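Local coordinates for putative uncharacterized protein (Mycobacterium tuberculosis, PDB 2Z99), which is a winged-helix protein, ScpB, that probably acts with SMC proteins in chromosome segregation and condensation during cell division, at residues A[10-24]-A[40-54]. Residues are numbered along the deposited sequence; the frame is centred on the assembly and turned at random.
Sequences ELDADELKRVLEALL and TEQPVYRVAAKLQLM
L20 and K50 mesh where helices 13-24 and 44-54 cross at -77°, their axes 10.5 Å apart at closest approach. L20 enters a hole formed by V47, K50, L51 and M54, and K50 and M54 return as knobs between residues of helix 13-24. The packing is tight about the K50 chain: its CG lies 3.4 Å from CD1 of L20, while its CD is equally near CD1 of L16. Bent at each torsion after chi1 (177°), K50 lays its methylenes over both leucines and brings NZ alongside the aliphatic part of K17. M54 sets SD against CB of L20, and its CE, 3.8 Å from CG of E21, also approaches L24. Near the start of helix 13-24 the contact turns polar. Q42 NE2 donates to E10 OE1 (2.9 Å), the amide and carboxylate being nearly coplanar, although E10 is poorly ordered. Q42 OE1 receives NE of R46 (3.1 Å) close to the guanidinium plane, and R46 NH2 makes a weak bond to L11 O. L16 CD1 lies over the centre of one face of the R46 guanidinium. T40 OG1, 3.5 Å from L11 CD1, is buried without a polar partner. E21 turns its carboxylate to R61 and S63 of the second subunit. A largely aliphatic interlock thus joins two helices of the N-terminal winged-helix domain, while Q42 helps fix the R46 guanidinium beside the loop leading into helix 13-24.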
ATOM      1  N   GLU A  10     -25.943  12.599   2.800  1.00 75.08           N
ATOM      2  CA  GLU A  10     -25.652  12.955   1.413  1.00 71.47           C
ATOM      3  C   GLU A  10     -24.375  13.774   1.283  1.00 67.99           C
ATOM      4  O   GLU A  10     -24.121  14.691   2.070  1.00 68.53           O
ATOM      5  CB  GLU A  10     -26.814  13.734   0.795  1.00 73.74           C
ATOM      6  CG  GLU A  10     -27.313  13.148  -0.525  1.00 76.49           C
ATOM      7  CD  GLU A  10     -26.189  12.618  -1.408  1.00 76.38           C
ATOM      8  OE1 GLU A  10     -25.642  11.544  -1.092  1.00 77.08           O
ATOM      9  OE2 GLU A  10     -25.850  13.275  -2.416  1.00 77.74           O
ATOM     10  N   LEU A  11     -23.585  13.444   0.266  1.00 62.67           N
ATOM     11  CA  LEU A  11     -22.311  14.103   0.021  1.00 57.29           C
ATOM     12  C   LEU A  11     -22.325  14.913  -1.272  1.00 54.94           C
ATOM     13  O   LEU A  11     -22.640  14.380  -2.334  1.00 53.97           O
ATOM     14  CB  LEU A  11     -21.201  13.053  -0.096  1.00 54.14           C
ATOM     15  CG  LEU A  11     -21.299  11.767   0.721  1.00 52.81           C
ATOM     16  CD1 LEU A  11     -20.322  10.743   0.173  1.00 51.21           C
ATOM     17  CD2 LEU A  11     -21.025  12.051   2.176  1.00 50.34           C
ATOM     18  N   ASP A  12     -21.970  16.191  -1.188  1.00 52.46           N
ATOM     19  CA  ASP A  12     -21.925  17.007  -2.386  1.00 51.50           C
ATOM     20  C   ASP A  12     -20.690  16.596  -3.178  1.00 51.26           C
ATOM     21  O   ASP A  12     -19.902  15.764  -2.726  1.00 50.96           O
ATOM     22  CB  ASP A  12     -21.875  18.504  -2.047  1.00 53.78           C
ATOM     23  CG  ASP A  12     -20.621  18.906  -1.295  1.00 55.56           C
ATOM     24  OD1 ASP A  12     -19.510  18.562  -1.747  1.00 57.53           O
ATOM     25  OD2 ASP A  12     -20.745  19.589  -0.256  1.00 57.81           O
ATOM     26  N   ALA A  13     -20.525  17.180  -4.358  1.00 49.73           N
ATOM     27  CA  ALA A  13     -19.406  16.863  -5.229  1.00 49.11           C
ATOM     28  C   ALA A  13     -18.083  16.830  -4.490  1.00 49.81           C
ATOM     29  O   ALA A  13     -17.338  15.852  -4.565  1.00 48.87           O
ATOM     30  CB  ALA A  13     -19.339  17.868  -6.358  1.00 46.85           C
ATOM     31  N   ASP A  14     -17.795  17.913  -3.779  1.00 50.22           N
ATOM     32  CA  ASP A  14     -16.556  18.033  -3.027  1.00 50.36           C
ATOM     33  C   ASP A  14     -16.388  17.004  -1.913  1.00 47.57           C
ATOM     34  O   ASP A  14     -15.271  16.603  -1.615  1.00 48.40           O
ATOM     35  CB  ASP A  14     -16.425  19.455  -2.466  1.00 52.57           C
ATOM     36  CG  ASP A  14     -15.879  20.434  -3.490  1.00 53.02           C
ATOM     37  OD1 ASP A  14     -15.779  20.057  -4.679  1.00 54.94           O
ATOM     38  OD2 ASP A  14     -15.548  21.575  -3.105  1.00 53.04           O
ATOM     39  N   GLU A  15     -17.475  16.574  -1.291  1.00 45.78           N
ATOM     40  CA  GLU A  15     -17.354  15.571  -0.239  1.00 46.81           C
ATOM     41  C   GLU A  15     -17.080  14.197  -0.832  1.00 44.94           C
ATOM     42  O   GLU A  15     -16.207  13.482  -0.371  1.00 46.50           O
ATOM     43  CB  GLU A  15     -18.617  15.513   0.616  1.00 47.21           C
ATOM     44  CG  GLU A  15     -18.511  16.334   1.865  1.00 50.95           C
ATOM     45  CD  GLU A  15     -17.338  15.918   2.728  1.00 53.67           C
ATOM     46  OE1 GLU A  15     -17.356  14.779   3.241  1.00 52.50           O
ATOM     47  OE2 GLU A  15     -16.392  16.727   2.886  1.00 55.91           O
ATOM     48  N   LEU A  16     -17.822  13.843  -1.870  1.00 44.22           N
ATOM     49  CA  LEU A  16     -17.658  12.551  -2.529  1.00 44.23           C
ATOM     50  C   LEU A  16     -16.212  12.395  -2.986  1.00 44.76           C
ATOM     51  O   LEU A  16     -15.632  11.312  -2.881  1.00 44.01           O
ATOM     52  CB  LEU A  16     -18.582  12.455  -3.744  1.00 42.51           C
ATOM     53  CG  LEU A  16     -19.199  11.098  -4.114  1.00 43.19           C
ATOM     54  CD1 LEU A  16     -19.018  10.861  -5.608  1.00 38.44           C
ATOM     55  CD2 LEU A  16     -18.573   9.985  -3.309  1.00 40.23           C
ATOM     56  N   LYS A  17     -15.638  13.480  -3.497  1.00 43.93           N
ATOM     57  CA  LYS A  17     -14.263  13.453  -3.967  1.00 44.25           C
ATOM     58  C   LYS A  17     -13.327  13.128  -2.806  1.00 43.80           C
ATOM     59  O   LYS A  17     -12.377  12.364  -2.958  1.00 41.76           O
ATOM     60  CB  LYS A  17     -13.893  14.797  -4.600  1.00 43.80           C
ATOM     61  CG  LYS A  17     -12.465  14.878  -5.127  1.00 47.83           C
ATOM     62  CD  LYS A  17     -12.395  15.813  -6.336  1.00 51.78           C
ATOM     63  CE  LYS A  17     -10.966  16.078  -6.793  1.00 50.60           C
ATOM     64  NZ  LYS A  17     -10.268  17.059  -5.914  1.00 53.19           N
ATOM     65  N   ARG A  18     -13.612  13.700  -1.642  1.00 42.40           N
ATOM     66  CA  ARG A  18     -12.786  13.462  -0.467  1.00 41.03           C
ATOM     67  C   ARG A  18     -12.849  12.005  -0.052  1.00 40.80           C
ATOM     68  O   ARG A  18     -11.822  11.333   0.032  1.00 45.33           O
ATOM     69  CB  ARG A  18     -13.251  14.342   0.686  1.00 40.57           C
ATOM     70  CG  ARG A  18     -13.181  15.816   0.366  1.00 39.53           C
ATOM     71  CD  ARG A  18     -13.583  16.643   1.557  1.00 38.04           C
ATOM     72  NE  ARG A  18     -13.316  18.049   1.304  1.00 39.66           N
ATOM     73  CZ  ARG A  18     -14.257  18.967   1.112  1.00 40.25           C
ATOM     74  NH1 ARG A  18     -15.544  18.638   1.149  1.00 37.50           N
ATOM     75  NH2 ARG A  18     -13.900  20.218   0.872  1.00 40.47           N
ATOM     76  N   VAL A  19     -14.053  11.514   0.217  1.00 40.47           N
ATOM     77  CA  VAL A  19     -14.228  10.131   0.610  1.00 37.09           C
ATOM     78  C   VAL A  19     -13.497   9.211  -0.379  1.00 39.21           C
ATOM     79  O   VAL A  19     -12.742   8.331   0.035  1.00 40.73           O
ATOM     80  CB  VAL A  19     -15.724   9.756   0.652  1.00 37.63           C
ATOM     81  CG1 VAL A  19     -15.880   8.318   1.094  1.00 33.77           C
ATOM     82  CG2 VAL A  19     -16.469  10.670   1.612  1.00 32.41           C
ATOM     83  N   LEU A  20     -13.686   9.426  -1.680  1.00 36.11           N
ATOM     84  CA  LEU A  20     -13.034   8.583  -2.672  1.00 36.78           C
ATOM     85  C   LEU A  20     -11.509   8.642  -2.606  1.00 38.80           C
ATOM     86  O   LEU A  20     -10.832   7.670  -2.959  1.00 36.54           O
ATOM     87  CB  LEU A  20     -13.512   8.932  -4.088  1.00 34.84           C
ATOM     88  CG  LEU A  20     -14.975   8.566  -4.396  1.00 37.20           C
ATOM     89  CD1 LEU A  20     -15.329   8.894  -5.858  1.00 33.30           C
ATOM     90  CD2 LEU A  20     -15.187   7.079  -4.130  1.00 36.02           C
ATOM     91  N   GLU A  21     -10.970   9.774  -2.164  1.00 37.81           N
ATOM     92  CA  GLU A  21      -9.524   9.912  -2.047  1.00 40.69           C
ATOM     93  C   GLU A  21      -9.058   9.024  -0.892  1.00 39.75           C
ATOM     94  O   GLU A  21      -8.088   8.296  -1.008  1.00 40.41           O
ATOM     95  CB  GLU A  21      -9.120  11.372  -1.758  1.00 40.08           C
ATOM     96  CG  GLU A  21      -9.352  12.357  -2.904  1.00 41.21           C
ATOM     97  CD  GLU A  21      -8.874  13.765  -2.575  1.00 41.47           C
ATOM     98  OE1 GLU A  21      -9.206  14.280  -1.484  1.00 37.43           O
ATOM     99  OE2 GLU A  21      -8.167  14.357  -3.415  1.00 44.03           O
ATOM    100  N   ALA A  22      -9.762   9.100   0.229  1.00 40.71           N
ATOM    101  CA  ALA A  22      -9.418   8.306   1.392  1.00 38.88           C
ATOM    102  C   ALA A  22      -9.442   6.821   1.043  1.00 41.12           C
ATOM    103  O   ALA A  22      -8.520   6.089   1.399  1.00 43.89           O
ATOM    104  CB  ALA A  22     -10.387   8.592   2.520  1.00 36.23           C
ATOM    105  N   LEU A  23     -10.479   6.391   0.327  1.00 40.51           N
ATOM    106  CA  LEU A  23     -10.645   4.992  -0.044  1.00 40.45           C
ATOM    107  C   LEU A  23      -9.622   4.510  -1.053  1.00 42.28           C
ATOM    108  O   LEU A  23      -9.046   3.432  -0.892  1.00 45.80           O
ATOM    109  CB  LEU A  23     -12.070   4.741  -0.572  1.00 39.06           C
ATOM    110  CG  LEU A  23     -13.215   5.189   0.352  1.00 36.97           C
ATOM    111  CD1 LEU A  23     -14.562   4.935  -0.308  1.00 36.17           C
ATOM    112  CD2 LEU A  23     -13.129   4.462   1.680  1.00 38.31           C
ATOM    113  N   LEU A  24      -9.382   5.297  -2.092  1.00 41.44           N
ATOM    114  CA  LEU A  24      -8.410   4.911  -3.099  1.00 40.75           C
ATOM    115  C   LEU A  24      -7.015   4.796  -2.495  1.00 41.21           C
ATOM    116  O   LEU A  24      -6.109   4.226  -3.110  1.00 39.44           O
ATOM    117  CB  LEU A  24      -8.365   5.940  -4.224  1.00 39.46           C
ATOM    118  CG  LEU A  24      -9.536   5.977  -5.199  1.00 39.46           C
ATOM    119  CD1 LEU A  24      -9.368   7.171  -6.133  1.00 37.10           C
ATOM    120  CD2 LEU A  24      -9.589   4.664  -5.977  1.00 36.07           C
ATOM    121  N   THR A  40     -19.701   3.899  -0.173  1.00 48.02           N
ATOM    122  CA  THR A  40     -20.068   5.284  -0.003  1.00 48.97           C
ATOM    123  C   THR A  40     -21.574   5.541  -0.081  1.00 51.73           C
ATOM    124  O   THR A  40     -22.030   6.678   0.081  1.00 51.23           O
ATOM    125  CB  THR A  40     -19.350   6.115  -1.037  1.00 47.46           C
ATOM    126  OG1 THR A  40     -19.282   7.462  -0.578  1.00 49.18           O
ATOM    127  CG2 THR A  40     -20.068   6.043  -2.372  1.00 45.48           C
ATOM    128  N   GLU A  41     -22.348   4.487  -0.332  1.00 52.25           N
ATOM    129  CA  GLU A  41     -23.803   4.616  -0.404  1.00 54.44           C
ATOM    130  C   GLU A  41     -24.322   5.539  -1.515  1.00 52.61           C
ATOM    131  O   GLU A  41     -25.315   6.232  -1.324  1.00 52.22           O
ATOM    132  CB  GLU A  41     -24.327   5.122   0.933  1.00 56.44           C
ATOM    133  CG  GLU A  41     -25.444   4.298   1.498  1.00 62.79           C
ATOM    134  CD  GLU A  41     -25.164   3.884   2.920  1.00 66.40           C
ATOM    135  OE1 GLU A  41     -24.889   4.774   3.757  1.00 68.87           O
ATOM    136  OE2 GLU A  41     -25.214   2.667   3.199  1.00 70.90           O
ATOM    137  N   GLN A  42     -23.663   5.534  -2.668  1.00 50.32           N
ATOM    138  CA  GLN A  42     -24.069   6.375  -3.780  1.00 50.37           C
ATOM    139  C   GLN A  42     -24.392   5.547  -5.015  1.00 50.53           C
ATOM    140  O   GLN A  42     -24.153   4.341  -5.051  1.00 50.94           O
ATOM    141  CB  GLN A  42     -22.939   7.349  -4.143  1.00 50.29           C
ATOM    142  CG  GLN A  42     -22.504   8.264  -3.021  1.00 49.96           C
ATOM    143  CD  GLN A  42     -23.599   9.206  -2.592  1.00 51.39           C
ATOM    144  OE1 GLN A  42     -24.106   9.981  -3.397  1.00 55.52           O
ATOM    145  NE2 GLN A  42     -23.974   9.146  -1.319  1.00 49.70           N
ATOM    146  N   PRO A  43     -24.974   6.187  -6.043  1.00 51.25           N
ATOM    147  CA  PRO A  43     -25.300   5.467  -7.277  1.00 50.29           C
ATOM    148  C   PRO A  43     -23.966   5.235  -7.982  1.00 50.46           C
ATOM    149  O   PRO A  43     -23.115   6.132  -8.012  1.00 51.47           O
ATOM    150  CB  PRO A  43     -26.183   6.455  -8.036  1.00 48.35           C
ATOM    151  CG  PRO A  43     -26.838   7.233  -6.949  1.00 49.84           C
ATOM    152  CD  PRO A  43     -25.705   7.468  -5.982  1.00 51.46           C
ATOM    153  N   VAL A  44     -23.765   4.050  -8.544  1.00 48.94           N
ATOM    154  CA  VAL A  44     -22.496   3.803  -9.203  1.00 48.20           C
ATOM    155  C   VAL A  44     -22.233   4.775 -10.344  1.00 46.93           C
ATOM    156  O   VAL A  44     -21.103   5.216 -10.521  1.00 49.66           O
ATOM    157  CB  VAL A  44     -22.371   2.338  -9.726  1.00 49.22           C
ATOM    158  CG1 VAL A  44     -22.958   1.380  -8.718  1.00 46.01           C
ATOM    159  CG2 VAL A  44     -23.024   2.186 -11.091  1.00 51.01           C
ATOM    160  N   TYR A  45     -23.262   5.134 -11.107  1.00 44.52           N
ATOM    161  CA  TYR A  45     -23.059   6.044 -12.234  1.00 42.06           C
ATOM    162  C   TYR A  45     -22.384   7.337 -11.783  1.00 41.30           C
ATOM    163  O   TYR A  45     -21.622   7.948 -12.533  1.00 41.29           O
ATOM    164  CB  TYR A  45     -24.401   6.359 -12.921  1.00 40.48           C
ATOM    165  CG  TYR A  45     -25.221   7.447 -12.258  1.00 36.84           C
ATOM    166  CD1 TYR A  45     -24.918   8.790 -12.468  1.00 35.78           C
ATOM    167  CD2 TYR A  45     -26.248   7.132 -11.369  1.00 36.30           C
ATOM    168  CE1 TYR A  45     -25.603   9.792 -11.803  1.00 35.02           C
ATOM    169  CE2 TYR A  45     -26.943   8.123 -10.702  1.00 36.95           C
ATOM    170  CZ  TYR A  45     -26.610   9.455 -10.925  1.00 37.58           C
ATOM    171  OH  TYR A  45     -27.288  10.458 -10.268  1.00 41.57           O
ATOM    172  N   ARG A  46     -22.691   7.746 -10.554  1.00 41.84           N
ATOM    173  CA  ARG A  46     -22.143   8.958  -9.949  1.00 41.31           C
ATOM    174  C   ARG A  46     -20.664   8.731  -9.598  1.00 40.12           C
ATOM    175  O   ARG A  46     -19.798   9.535  -9.957  1.00 41.00           O
ATOM    176  CB  ARG A  46     -22.960   9.298  -8.693  1.00 41.68           C
ATOM    177  CG  ARG A  46     -22.525  10.532  -7.902  1.00 43.60           C
ATOM    178  CD  ARG A  46     -23.664  10.944  -6.972  1.00 44.50           C
ATOM    179  NE  ARG A  46     -23.299  11.784  -5.829  1.00 44.93           N
ATOM    180  CZ  ARG A  46     -22.615  12.918  -5.909  1.00 46.92           C
ATOM    181  NH1 ARG A  46     -22.200  13.354  -7.089  1.00 47.28           N
ATOM    182  NH2 ARG A  46     -22.379  13.634  -4.814  1.00 43.75           N
ATOM    183  N   VAL A  47     -20.378   7.630  -8.909  1.00 38.92           N
ATOM    184  CA  VAL A  47     -19.005   7.295  -8.533  1.00 36.89           C
ATOM    185  C   VAL A  47     -18.159   7.121  -9.797  1.00 38.08           C
ATOM    186  O   VAL A  47     -17.094   7.728  -9.940  1.00 37.10           O
ATOM    187  CB  VAL A  47     -18.979   5.990  -7.690  1.00 37.74           C
ATOM    188  CG1 VAL A  47     -17.547   5.589  -7.344  1.00 37.68           C
ATOM    189  CG2 VAL A  47     -19.778   6.190  -6.426  1.00 32.66           C
ATOM    190  N   ALA A  48     -18.642   6.300 -10.722  1.00 37.15           N
ATOM    191  CA  ALA A  48     -17.934   6.054 -11.970  1.00 37.61           C
ATOM    192  C   ALA A  48     -17.520   7.365 -12.613  1.00 38.11           C
ATOM    193  O   ALA A  48     -16.381   7.529 -13.051  1.00 39.94           O
ATOM    194  CB  ALA A  48     -18.826   5.252 -12.946  1.00 36.16           C
ATOM    195  N   ALA A  49     -18.460   8.293 -12.691  1.00 37.21           N
ATOM    196  CA  ALA A  49     -18.192   9.595 -13.284  1.00 39.25           C
ATOM    197  C   ALA A  49     -17.134  10.377 -12.488  1.00 38.09           C
ATOM    198  O   ALA A  49     -16.209  10.965 -13.053  1.00 37.89           O
ATOM    199  CB  ALA A  49     -19.484  10.396 -13.333  1.00 38.45           C
ATOM    200  N   LYS A  50     -17.302  10.400 -11.172  1.00 38.30           N
ATOM    201  CA  LYS A  50     -16.388  11.118 -10.298  1.00 40.02           C
ATOM    202  C   LYS A  50     -14.937  10.648 -10.432  1.00 40.82           C
ATOM    203  O   LYS A  50     -14.000  11.463 -10.502  1.00 38.69           O
ATOM    204  CB  LYS A  50     -16.846  10.953  -8.855  1.00 41.05           C
ATOM    205  CG  LYS A  50     -15.926  11.603  -7.855  1.00 46.42           C
ATOM    206  CD  LYS A  50     -16.631  12.717  -7.118  1.00 46.95           C
ATOM    207  CE  LYS A  50     -16.895  13.900  -8.018  1.00 48.95           C
ATOM    208  NZ  LYS A  50     -15.638  14.656  -8.237  1.00 51.91           N
ATOM    209  N   LEU A  51     -14.756   9.331 -10.471  1.00 40.88           N
ATOM    210  CA  LEU A  51     -13.428   8.752 -10.582  1.00 40.34           C
ATOM    211  C   LEU A  51     -12.779   9.189 -11.883  1.00 41.57           C
ATOM    212  O   LEU A  51     -11.576   9.470 -11.920  1.00 41.78           O
ATOM    213  CB  LEU A  51     -13.524   7.230 -10.499  1.00 39.36           C
ATOM    214  CG  LEU A  51     -13.901   6.674  -9.118  1.00 40.49           C
ATOM    215  CD1 LEU A  51     -14.408   5.256  -9.242  1.00 38.78           C
ATOM    216  CD2 LEU A  51     -12.686   6.729  -8.192  1.00 43.56           C
ATOM    217  N   GLN A  52     -13.570   9.276 -12.947  1.00 41.77           N
ATOM    218  CA  GLN A  52     -13.019   9.684 -14.231  1.00 42.94           C
ATOM    219  C   GLN A  52     -12.735  11.180 -14.248  1.00 42.14           C
ATOM    220  O   GLN A  52     -11.889  11.657 -15.006  1.00 40.92           O
ATOM    221  CB  GLN A  52     -13.967   9.305 -15.366  1.00 45.68           C
ATOM    222  CG  GLN A  52     -13.428   8.187 -16.256  1.00 53.46           C
ATOM    223  CD  GLN A  52     -12.114   8.553 -16.943  1.00 56.19           C
ATOM    224  OE1 GLN A  52     -12.054   9.497 -17.738  1.00 58.41           O
ATOM    225  NE2 GLN A  52     -11.054   7.808 -16.633  1.00 55.84           N
ATOM    226  N   LEU A  53     -13.439  11.926 -13.407  1.00 42.04           N
ATOM    227  CA  LEU A  53     -13.202  13.363 -13.335  1.00 41.40           C
ATOM    228  C   LEU A  53     -11.950  13.595 -12.472  1.00 40.37           C
ATOM    229  O   LEU A  53     -11.107  14.447 -12.789  1.00 41.22           O
ATOM    230  CB  LEU A  53     -14.415  14.080 -12.739  1.00 41.46           C
ATOM    231  CG  LEU A  53     -14.192  15.580 -12.502  1.00 42.31           C
ATOM    232  CD1 LEU A  53     -13.748  16.238 -13.792  1.00 40.46           C
ATOM    233  CD2 LEU A  53     -15.467  16.219 -11.971  1.00 41.77           C
ATOM    234  N   MET A  54     -11.828  12.832 -11.386  1.00 37.95           N
ATOM    235  CA  MET A  54     -10.651  12.930 -10.523  1.00 37.01           C
ATOM    236  C   MET A  54      -9.430  12.468 -11.320  1.00 36.48           C
ATOM    237  O   MET A  54      -8.346  13.016 -11.171  1.00 36.85           O
ATOM    238  CB  MET A  54     -10.820  12.048  -9.287  1.00 37.60           C
ATOM    239  CG  MET A  54     -11.951  12.482  -8.392  1.00 35.78           C
ATOM    240  SD  MET A  54     -12.278  11.312  -7.084  1.00 37.63           S
ATOM    241  CE  MET A  54     -10.604  11.269  -6.291  1.00 33.41           C
TER